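Local coordinates for hypothetical protein, haloacid dehalogenase-like hydrolase (Bacillus subtilis, PDB 1NRW) that catalyses the magnesium-dependent dephosphorylation of five- and six-carbon sugar phosphates and nucleoside monophosphates in vitro and, to a lesser extent, of flavin mononucleotide, at residues A[20-25]-A[53-58]. Sequence-based numbering, arbitrary orientation.
Sequences HQVSLE and SIFEPL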
loop_
_atom_site.group_PDB
_atom_site.type_symbol
_atom_site.label_atom_id
_atom_site.label_comp_id
_atom_site.label_asym_id
_atom_site.label_seq_id
_atom_site.Cartn_x
_atom_site.Cartn_y
_atom_site.Cartn_z
ATOM N N HIS A 20 6.620 -12.107 4.410
ATOM C CA HIS A 20 6.840 -11.147 3.334
ATOM C C HIS A 20 7.594 -11.699 2.135
ATOM O O HIS A 20 8.425 -11.023 1.526
ATOM C CB HIS A 20 7.514 -9.872 3.853
ATOM C CG HIS A 20 6.544 -8.864 4.387
ATOM N ND1 HIS A 20 6.881 -7.546 4.604
ATOM C CD2 HIS A 20 5.243 -8.984 4.747
ATOM C CE1 HIS A 20 5.831 -6.896 5.073
ATOM N NE2 HIS A 20 4.823 -7.746 5.170
ATOM N N GLN A 21 7.278 -12.942 1.797
ATOM C CA GLN A 21 7.870 -13.599 0.650
ATOM C C GLN A 21 6.771 -13.687 -0.399
ATOM O O GLN A 21 5.583 -13.575 -0.075
ATOM C CB GLN A 21 8.283 -15.032 0.999
ATOM C CG GLN A 21 9.125 -15.180 2.247
ATOM C CD GLN A 21 9.203 -16.624 2.706
ATOM O OE1 GLN A 21 8.217 -17.360 2.641
ATOM N NE2 GLN A 21 10.370 -17.032 3.195
ATOM N N VAL A 22 7.172 -13.860 -1.650
ATOM C CA VAL A 22 6.226 -14.090 -2.725
ATOM C C VAL A 22 6.436 -15.592 -2.913
ATOM O O VAL A 22 7.522 -16.026 -3.308
ATOM C CB VAL A 22 6.602 -13.360 -4.024
ATOM C CG1 VAL A 22 5.647 -13.785 -5.135
ATOM C CG2 VAL A 22 6.538 -11.847 -3.814
ATOM N N SER A 23 5.420 -16.387 -2.597
ATOM C CA SER A 23 5.543 -17.838 -2.706
ATOM C C SER A 23 5.767 -18.299 -4.136
ATOM O O SER A 23 5.472 -17.574 -5.087
ATOM C CB SER A 23 4.291 -18.520 -2.156
ATOM O OG SER A 23 3.167 -18.267 -2.981
ATOM N N LEU A 24 6.292 -19.509 -4.292
ATOM C CA LEU A 24 6.506 -20.036 -5.629
ATOM C C LEU A 24 5.160 -20.090 -6.346
ATOM O O LEU A 24 5.066 -19.772 -7.532
ATOM C CB LEU A 24 7.120 -21.441 -5.572
ATOM C CG LEU A 24 8.491 -21.605 -4.911
ATOM C CD1 LEU A 24 8.981 -23.028 -5.137
ATOM C CD2 LEU A 24 9.484 -20.615 -5.501
ATOM N N GLU A 25 4.115 -20.481 -5.614
ATOM C CA GLU A 25 2.776 -20.577 -6.188
ATOM C C GLU A 25 2.273 -19.232 -6.695
ATOM O O GLU A 25 1.710 -19.139 -7.793
ATOM C CB GLU A 25 1.778 -21.133 -5.161
ATOM C CG GLU A 25 1.922 -22.622 -4.891
ATOM C CD GLU A 25 2.923 -22.951 -3.801
ATOM O OE1 GLU A 25 3.754 -22.085 -3.442
ATOM O OE2 GLU A 25 2.883 -24.099 -3.303
ATOM N N SER A 53 12.433 -3.656 -4.493
ATOM C CA SER A 53 13.377 -4.398 -3.663
ATOM C C SER A 53 12.938 -5.851 -3.523
ATOM O O SER A 53 13.769 -6.752 -3.398
ATOM C CB SER A 53 13.500 -3.751 -2.283
ATOM O OG SER A 53 14.104 -2.472 -2.387
ATOM N N ILE A 54 11.629 -6.077 -3.552
ATOM C CA ILE A 54 11.092 -7.430 -3.441
ATOM C C ILE A 54 11.033 -8.135 -4.798
ATOM O O ILE A 54 11.363 -9.316 -4.911
ATOM C CB ILE A 54 9.668 -7.410 -2.831
ATOM C CG1 ILE A 54 9.723 -6.843 -1.408
ATOM C CG2 ILE A 54 9.074 -8.819 -2.839
ATOM C CD1 ILE A 54 8.366 -6.615 -0.780
ATOM N N PHE A 55 10.628 -7.401 -5.831
ATOM C CA PHE A 55 10.486 -7.964 -7.171
ATOM C C PHE A 55 11.770 -8.153 -7.971
ATOM O O PHE A 55 11.900 -9.122 -8.719
ATOM C CB PHE A 55 9.520 -7.103 -7.991
ATOM C CG PHE A 55 8.076 -7.241 -7.583
ATOM C CD1 PHE A 55 7.709 -8.004 -6.475
ATOM C CD2 PHE A 55 7.078 -6.614 -8.323
ATOM C CE1 PHE A 55 6.366 -8.142 -6.109
ATOM C CE2 PHE A 55 5.736 -6.746 -7.965
ATOM C CZ PHE A 55 5.381 -7.511 -6.858
ATOM N N GLU A 56 12.704 -7.223 -7.826
ATOM C CA GLU A 56 13.967 -7.287 -8.560
ATOM C C GLU A 56 14.681 -8.638 -8.479
ATOM O O GLU A 56 15.009 -9.233 -9.505
ATOM C CB GLU A 56 14.907 -6.181 -8.079
ATOM C CG GLU A 56 15.305 -5.198 -9.159
ATOM C CD GLU A 56 15.996 -5.874 -10.324
ATOM O OE1 GLU A 56 17.043 -6.520 -10.103
ATOM O OE2 GLU A 56 15.491 -5.758 -11.463
ATOM N N PRO A 57 14.930 -9.142 -7.259
ATOM C CA PRO A 57 15.614 -10.432 -7.097
ATOM C C PRO A 57 14.855 -11.611 -7.706
ATOM O O PRO A 57 15.445 -12.647 -8.024
ATOM C CB PRO A 57 15.739 -10.571 -5.580
ATOM C CG PRO A 57 15.728 -9.149 -5.093
ATOM C CD PRO A 57 14.662 -8.526 -5.949
ATOM N N LEU A 58 13.543 -11.454 -7.861
ATOM C CA LEU A 58 12.707 -12.515 -8.416
ATOM C C LEU A 58 12.468 -12.368 -9.909
ATOM O O LEU A 58 11.889 -13.256 -10.541
ATOM C CB LEU A 58 11.356 -12.540 -7.702
ATOM C CG LEU A 58 11.396 -12.816 -6.202
ATOM C CD1 LEU A 58 9.990 -12.688 -5.640
ATOM C CD2 LEU A 58 11.963 -14.209 -5.949
#
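V22 points its side chain at I54, F55 and L58, joining two parts of the Rossmann-like core domain of a HAD phosphatase: the loop that leads into helix 24-35, and segment 53-58, which lies on helix 48-55. The contact is wholly apolar and small, burying 159 Å² in all. V22 suits the place because branching at CB keeps CB and the methyl CG2 close to the backbone, where both can be packed against. With CG1 anti to the backbone N (chi1 174°), CG2 lies beside that N and reaches across. CG2 of V22 meets CG2 of I54 at 4.1 Å, methyl to methyl. The same V22 CG2 approaches CE1 of F55 obliquely, 4.4 Å away. I54, also beta-branched, offers its short branch, while its CG1 arm does not touch the valine. F55 is buried and its CB turns from the loop; its long side chain brings CE1 back toward V22, and also lies near L11, a probable phosphate-binding residue. The backbone bond from L58 N to F55 O (3.0 Å) holds the chain coiled, setting L58 beside the valine. There chi2 of 175° sets CD1 of L58 anti to its CA, 3.8 Å from CB of V22.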